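Local coordinates for protein putative dehydratase (Salmonella enterica subsp. enterica serovar Enteritidis, PDB 3TW9) that dehydrates D-gluconate in vitro with low activity to 2-dehydro-3-deoxy-D-gluconate and binds one magnesium ion per subunit, as a member of the mandelate racemase/muconate lactonizing enzyme family, at residues R166-E170 against E171-Y175; K263-E266 against Q267-L270. One frame throughout, in Å; residues are numbered along the deposited sequence.

Contact 1 (R166-E170 against E171-Y175); sequences RARME and EGYQY
A Schellman motif ends helix 158-171, and the backbone bonds between Arg168, Met169, Gly172 and Tyr173 define it. Tyr173 N reaches back to Arg168 O at 3.0 Å, five residues earlier, while Gly172 N bonds to Met169 O at 3.1 Å and only weakly to Arg168 O. Gly172 makes this reversal with positive phi (116°), where a beta carbon would collide with the carbonyl oxygen of Glu171. One residue before the glycine, Glu171 N still makes the i to i+4 bond to Ala167 O.

Along this last turn Arg168 and Glu171 extend alongside each other in the same direction and form a salt bridge. Arg168 NH1 donates to Glu171 OE2 at 3.0 Å; a second, weak bond runs from Arg168 NE to Glu171 OE1 at 3.3 Å. Two N-H groups thus meet two oxygens, but not flat on: the guanidinium and carboxylate planes stand 63° apart, and NH1 meets OE2 from above the carboxylate plane although OE2 lies near the guanidinium plane. Bends at chi2 (-69°) and chi3 of Arg168 fold its chain back, and Ala167 CB lies over the rim of one guanidinium face.

In the barrel domain of this enolase-superfamily protein, the turn leads from the helix into strand 175-177. Tyr173 begins that descent: its ring presents its edge to Arg168 O, with CD2 at 3.6 Å, and its CD2 lies 4.1 Å from Arg168 CB. Beyond, the Tyr173 side chain packs on Leu149 and Cys151 of strand 147-152, and Met169 on Leu239 of helix 221-239.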
ATOM      1  N   ARG C 166      34.177  15.599  -7.492  1.00 36.86           N
ATOM      2  CA  ARG C 166      34.411  16.985  -7.063  1.00 32.88           C
ATOM      3  C   ARG C 166      33.478  17.971  -7.764  1.00 29.73           C
ATOM      4  O   ARG C 166      32.812  18.777  -7.099  1.00 35.61           O
ATOM      5  CB  ARG C 166      35.885  17.373  -7.249  1.00 40.64           C
ATOM      6  CG  ARG C 166      36.811  16.732  -6.213  1.00 46.11           C
ATOM      7  CD  ARG C 166      38.128  17.484  -6.076  1.00 52.29           C
ATOM      8  NE  ARG C 166      38.894  17.005  -4.929  1.00 61.08           N
ATOM      9  CZ  ARG C 166      39.804  16.036  -4.984  1.00 72.46           C
ATOM     10  NH1 ARG C 166      40.075  15.431  -6.138  1.00 77.09           N
ATOM     11  NH2 ARG C 166      40.445  15.670  -3.879  1.00 59.31           N
ATOM     12  N   ALA C 167      33.403  17.880  -9.094  1.00 30.41           N
ATOM     13  CA  ALA C 167      32.492  18.707  -9.887  1.00 31.01           C
ATOM     14  C   ALA C 167      31.037  18.562  -9.441  1.00 37.39           C
ATOM     15  O   ALA C 167      30.314  19.557  -9.309  1.00 30.81           O
ATOM     16  CB  ALA C 167      32.635  18.392 -11.378  1.00 35.65           C
ATOM     17  N   ARG C 168      30.600  17.330  -9.180  1.00 27.06           N
ATOM     18  CA  ARG C 168      29.191  17.138  -8.796  1.00 26.88           C
ATOM     19  C   ARG C 168      28.926  17.634  -7.370  1.00 19.37           C
ATOM     20  O   ARG C 168      27.838  18.148  -7.082  1.00 25.78           O
ATOM     21  CB  ARG C 168      28.735  15.666  -8.964  1.00 29.82           C
ATOM     22  CG  ARG C 168      28.829  15.100 -10.389  1.00 30.82           C
ATOM     23  CD  ARG C 168      27.845  15.691 -11.416  1.00 30.63           C
ATOM     24  NE  ARG C 168      28.295  16.948 -12.036  1.00 44.86           N
ATOM     25  CZ  ARG C 168      29.280  17.074 -12.931  1.00 44.15           C
ATOM     26  NH1 ARG C 168      29.573  18.271 -13.422  1.00 51.65           N
ATOM     27  NH2 ARG C 168      29.982  16.033 -13.351  1.00 30.79           N
ATOM     28  N   MET C 169      29.927  17.492  -6.498  1.00 27.59           N
ATOM     29  CA  MET C 169      29.846  18.013  -5.126  1.00 30.58           C
ATOM     30  C   MET C 169      29.763  19.537  -5.135  1.00 31.51           C
ATOM     31  O   MET C 169      28.958  20.107  -4.424  1.00 25.87           O
ATOM     32  CB  MET C 169      31.021  17.551  -4.281  1.00 31.89           C
ATOM     33  CG  MET C 169      30.944  16.067  -3.892  1.00 29.42           C
ATOM     34  SD  MET C 169      32.354  15.550  -2.931  1.00 33.78           S
ATOM     35  CE  MET C 169      32.023  16.372  -1.380  1.00 33.46           C
ATOM     36  N   GLU C 170      30.558  20.173  -5.994  1.00 31.17           N
ATOM     37  CA  GLU C 170      30.450  21.627  -6.256  1.00 39.44           C
ATOM     38  C   GLU C 170      29.064  22.085  -6.725  1.00 36.30           C
ATOM     39  O   GLU C 170      28.587  23.142  -6.314  1.00 36.04           O
ATOM     40  CB  GLU C 170      31.518  22.079  -7.270  1.00 39.52           C
ATOM     41  CG  GLU C 170      32.908  22.281  -6.664  1.00 63.90           C
ATOM     42  CD  GLU C 170      34.019  22.331  -7.706  1.00 64.69           C
ATOM     43  OE1 GLU C 170      35.131  21.842  -7.407  1.00 68.21           O
ATOM     44  OE2 GLU C 170      33.787  22.845  -8.822  1.00 71.98           O
ATOM     45  N   GLU C 171      28.427  21.289  -7.592  1.00 29.94           N
ATOM     46  CA  GLU C 171      27.068  21.546  -8.065  1.00 26.44           C
ATOM     47  C   GLU C 171      25.997  21.385  -6.979  1.00 30.49           C
ATOM     48  O   GLU C 171      24.892  21.872  -7.156  1.00 36.06           O
ATOM     49  CB  GLU C 171      26.708  20.644  -9.248  1.00 34.98           C
ATOM     50  CG  GLU C 171      27.510  20.909 -10.503  1.00 42.11           C
ATOM     51  CD  GLU C 171      26.992  20.160 -11.725  1.00 61.53           C
ATOM     52  OE1 GLU C 171      26.027  19.369 -11.606  1.00 40.90           O
ATOM     53  OE2 GLU C 171      27.560  20.376 -12.819  1.00 57.85           O
ATOM     54  N   GLY C 172      26.313  20.684  -5.884  1.00 25.61           N
ATOM     55  CA  GLY C 172      25.367  20.527  -4.777  1.00 23.03           C
ATOM     56  C   GLY C 172      24.915  19.093  -4.529  1.00 23.21           C
ATOM     57  O   GLY C 172      24.099  18.850  -3.630  1.00 24.08           O
ATOM     58  N   TYR C 173      25.419  18.144  -5.321  1.00 26.47           N
ATOM     59  CA  TYR C 173      25.095  16.723  -5.066  1.00 23.26           C
ATOM     60  C   TYR C 173      25.723  16.277  -3.758  1.00 24.81           C
ATOM     61  O   TYR C 173      26.921  16.523  -3.491  1.00 25.79           O
ATOM     62  CB  TYR C 173      25.538  15.847  -6.233  1.00 27.63           C
ATOM     63  CG  TYR C 173      24.606  15.930  -7.413  1.00 28.28           C
ATOM     64  CD1 TYR C 173      23.446  15.149  -7.457  1.00 26.86           C
ATOM     65  CD2 TYR C 173      24.862  16.805  -8.489  1.00 23.89           C
ATOM     66  CE1 TYR C 173      22.578  15.202  -8.556  1.00 24.43           C
ATOM     67  CE2 TYR C 173      23.995  16.869  -9.581  1.00 26.10           C
ATOM     68  CZ  TYR C 173      22.854  16.071  -9.606  1.00 32.41           C
ATOM     69  OH  TYR C 173      21.995  16.137 -10.671  1.00 25.10           O
ATOM     70  N   GLN C 174      24.906  15.626  -2.932  1.00 23.82           N
ATOM     71  CA  GLN C 174      25.327  15.150  -1.620  1.00 18.11           C
ATOM     72  C   GLN C 174      25.424  13.625  -1.598  1.00 22.92           C
ATOM     73  O   GLN C 174      25.740  13.032  -0.571  1.00 21.26           O
ATOM     74  CB  GLN C 174      24.363  15.665  -0.557  1.00 22.09           C
ATOM     75  CG  GLN C 174      24.414  17.185  -0.477  1.00 25.96           C
ATOM     76  CD  GLN C 174      23.712  17.726   0.737  1.00 17.46           C
ATOM     77  OE1 GLN C 174      24.356  18.010   1.749  1.00 29.16           O
ATOM     78  NE2 GLN C 174      22.396  17.816   0.674  1.00 21.21           N
ATOM     79  N   TYR C 175      25.165  13.034  -2.761  1.00 21.34           N
ATOM     80  CA  TYR C 175      25.164  11.580  -2.951  1.00 23.73           C
ATOM     81  C   TYR C 175      25.651  11.338  -4.377  1.00 21.28           C
ATOM     82  O   TYR C 175      25.136  11.947  -5.308  1.00 23.56           O
ATOM     83  CB  TYR C 175      23.746  11.000  -2.856  1.00 22.41           C
ATOM     84  CG  TYR C 175      22.909  11.304  -1.632  1.00 21.65           C
ATOM     85  CD1 TYR C 175      22.647  10.309  -0.673  1.00 24.28           C
ATOM     86  CD2 TYR C 175      22.298  12.551  -1.479  1.00 20.88           C
ATOM     87  CE1 TYR C 175      21.848  10.600   0.451  1.00 27.39           C
ATOM     88  CE2 TYR C 175      21.517  12.848  -0.397  1.00 26.32           C
ATOM     89  CZ  TYR C 175      21.290  11.878   0.563  1.00 36.36           C
ATOM     90  OH  TYR C 175      20.484  12.229   1.611  1.00 37.86           O
TER

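Contact 2 (K263-E266 against Q267-L270); sequences KTLE and QYQL
Tyr268 lays the CD2 edge of its ring against Leu265, CD2 to CD2 at 3.8 Å, and the two side chains lie roughly perpendicular. The Leu265 methyl lies near the ring plane, so this is an edge contact. One face of the same ring is covered by Gln267 CG, 3.5 Å above the plane and over its centre. The other Leu265 methyl, CD1, lies 4.2 Å from Leu270 CD2 in the conformer modelled here, one of two. Phe232 of helix 221-239 touches both Leu265 and Tyr268, extending this apolar cluster to the neighbouring helix.

Gln267 turns back along the chain. Its CG stands between the backbone N and the carbonyl carbon (chi1 58°), and the extended remainder carries NE2 to Thr264 O at 3.2 Å. The N-H...O angle of 166° shows a nearly straight bond, with the acceptor close to the amide plane. Water 1 gives Thr264 O a second, weak bond; it also donates to Lys263 O and accepts from Gln267 N at 3.0 Å, linking carbonyls of the last helical turn to the amide beyond them.

Leu265 O is gripped twice, by Tyr268 N at 3.1 Å and by water 2, which donates to it and accepts from Leu270 N. Next along, Gln269 N bonds to Glu266 O at 3.1 Å. Both backbone bonds span three residues. Gln269 then takes positive phi (54°), and Leu270 takes extended backbone angles. Successive i to i+3 turns followed by a left-handed residue thus carry helix 255-265 into strand 272-274, a helix-to-strand connection of the enolase-superfamily barrel.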
ATOM      1  N   LYS C 263      31.210  -7.302   2.333  1.00 19.63           N
ATOM      2  CA  LYS C 263      31.973  -7.324   3.586  1.00 22.92           C
ATOM      3  C   LYS C 263      33.202  -6.411   3.555  1.00 22.86           C
ATOM      4  O   LYS C 263      33.438  -5.661   4.509  1.00 23.46           O
ATOM      5  CB  LYS C 263      32.372  -8.753   3.971  1.00 22.33           C
ATOM      6  CG  LYS C 263      31.141  -9.648   4.293  1.00 18.82           C
ATOM      7  CD  LYS C 263      31.547 -11.131   4.459  1.00 20.06           C
ATOM      8  CE  LYS C 263      32.375 -11.383   5.719  1.00 23.24           C
ATOM      9  NZ  LYS C 263      32.617 -12.841   5.954  1.00 22.69           N
ATOM     10  N   THR C 264      33.950  -6.453   2.459  1.00 20.57           N
ATOM     11  CA  THR C 264      35.166  -5.619   2.343  1.00 23.46           C
ATOM     12  C   THR C 264      34.871  -4.115   2.279  1.00 32.03           C
ATOM     13  O   THR C 264      35.718  -3.303   2.655  1.00 29.96           O
ATOM     14  CB  THR C 264      36.045  -6.031   1.138  1.00 26.47           C
ATOM     15  OG1 THR C 264      35.313  -5.893  -0.084  1.00 40.01           O
ATOM     16  CG2 THR C 264      36.494  -7.469   1.291  1.00 23.46           C
ATOM     17  N   LEU C 265      33.666  -3.763   1.828  1.00 22.99           N
ATOM     18  CA  LEU C 265      33.248  -2.354   1.666  1.00 23.95           C
ATOM     19  C   LEU C 265      32.533  -1.777   2.873  1.00 25.74           C
ATOM     20  O   LEU C 265      32.222  -0.588   2.883  1.00 25.35           O
ATOM     21  CB  LEU C 265      32.376  -2.188   0.429  1.00 22.48           C
ATOM     22  CG  LEU C 265      33.032  -2.476  -0.938  1.00 22.37           C
ATOM     23  CD1 LEU C 265      32.042  -2.307  -2.046  1.00 26.97           C
ATOM     24  CD2 LEU C 265      34.257  -1.575  -1.188  1.00 26.45           C
ATOM     25  N   GLU C 266      32.250  -2.614   3.877  1.00 20.47           N
ATOM     26  CA  GLU C 266      31.653  -2.147   5.149  1.00 22.99           C
ATOM     27  C   GLU C 266      32.322  -0.923   5.761  1.00 25.26           C
ATOM     28  O   GLU C 266      31.643   0.024   6.122  1.00 24.20           O
ATOM     29  CB  GLU C 266      31.626  -3.273   6.187  1.00 23.16           C
ATOM     30  CG  GLU C 266      30.364  -4.076   6.097  1.00 25.30           C
ATOM     31  CD  GLU C 266      30.296  -5.267   7.022  1.00 24.52           C
ATOM     32  OE1 GLU C 266      30.781  -5.226   8.179  1.00 25.13           O
ATOM     33  OE2 GLU C 266      29.720  -6.266   6.564  1.00 22.19           O
ATOM     34  N   GLN C 267      33.654  -0.962   5.852  1.00 26.83           N
ATOM     35  CA  GLN C 267      34.438   0.099   6.483  1.00 19.95           C
ATOM     36  C   GLN C 267      34.315   1.455   5.758  1.00 29.84           C
ATOM     37  O   GLN C 267      34.642   2.495   6.333  1.00 27.72           O
ATOM     38  CB  GLN C 267      35.912  -0.305   6.538  1.00 24.45           C
ATOM     39  CG  GLN C 267      36.502  -0.609   5.169  1.00 25.41           C
ATOM     40  CD  GLN C 267      37.891  -1.224   5.230  1.00 42.10           C
ATOM     41  OE1 GLN C 267      38.803  -0.676   5.844  1.00 35.61           O
ATOM     42  NE2 GLN C 267      38.053  -2.371   4.578  1.00 35.86           N
ATOM     43  N   TYR C 268      33.847   1.436   4.508  1.00 27.22           N
ATOM     44  CA  TYR C 268      33.754   2.668   3.694  1.00 24.71           C
ATOM     45  C   TYR C 268      32.370   3.313   3.738  1.00 23.67           C
ATOM     46  O   TYR C 268      32.156   4.387   3.137  1.00 24.25           O
ATOM     47  CB  TYR C 268      34.207   2.391   2.256  1.00 21.67           C
ATOM     48  CG  TYR C 268      35.565   1.765   2.210  1.00 23.15           C
ATOM     49  CD1 TYR C 268      36.669   2.421   2.777  1.00 29.06           C
ATOM     50  CD2 TYR C 268      35.765   0.513   1.622  1.00 24.73           C
ATOM     51  CE1 TYR C 268      37.941   1.851   2.757  1.00 26.45           C
ATOM     52  CE2 TYR C 268      37.038  -0.069   1.594  1.00 29.20           C
ATOM     53  CZ  TYR C 268      38.121   0.608   2.167  1.00 25.31           C
ATOM     54  OH  TYR C 268      39.381   0.047   2.151  1.00 30.18           O
ATOM     55  N   GLN C 269      31.452   2.644   4.454  1.00 19.30           N
ATOM     56  CA  GLN C 269      30.143   3.206   4.798  0.50 19.20           C
ATOM     57  C   GLN C 269      29.382   3.707   3.571  1.00 25.57           C
ATOM     58  O   GLN C 269      29.001   4.889   3.511  1.00 23.91           O
ATOM     59  CB  GLN C 269      30.309   4.348   5.817  0.50 25.88           C
ATOM     60  CG  GLN C 269      31.034   3.966   7.110  0.50 32.24           C
ATOM     61  CD  GLN C 269      30.071   3.712   8.253  0.50 30.86           C
ATOM     62  OE1 GLN C 269      28.912   3.379   8.029  0.50 42.89           O
ATOM     63  NE2 GLN C 269      30.548   3.873   9.486  0.50 32.20           N
ATOM     64  N   LEU C 270      29.189   2.825   2.588  1.00 22.36           N
ATOM     65  CA  LEU C 270      28.422   3.169   1.398  0.50 21.43           C
ATOM     66  C   LEU C 270      26.967   3.432   1.747  1.00 17.18           C
ATOM     67  O   LEU C 270      26.422   2.840   2.674  1.00 20.18           O
ATOM     68  CB  LEU C 270      28.514   2.057   0.339  0.50 22.29           C
ATOM     69  CG  LEU C 270      29.728   2.129  -0.596  0.50 26.50           C
ATOM     70  CD1 LEU C 270      31.051   1.992   0.152  0.50 16.91           C
ATOM     71  CD2 LEU C 270      29.632   1.083  -1.695  0.50 25.22           C
TER
HETATM   72  O   HOH W   1      35.089  -3.598   5.740  1.00 27.50           O
HETATM   73  O   HOH W   2      29.585   0.164   3.063  1.00 25.91           O

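From the N terminus, contact 1 comes first: residues 166-175 close the turn after helix 158-171 and deliver the chain to strand 175-177. The chain then passes through helix 221-239 and strand 244-248 before contact 2, where residues 263-270 make the corresponding passage from helix 255-265 to strand 272-274. Contacts 1 and 2 are in series, neither nested nor crossed; the centres of contact 1 and contact 2 are about 22 Å apart, and the nearest atoms of contacts 1 and 2 about 8 Å apart. Helix 221-239 touches both, through Leu239 at Met169 and Phe232 at Leu265. The strands they feed each pair in parallel with strand 244-248, and Tyr175 meets Phe271 edge-to-face.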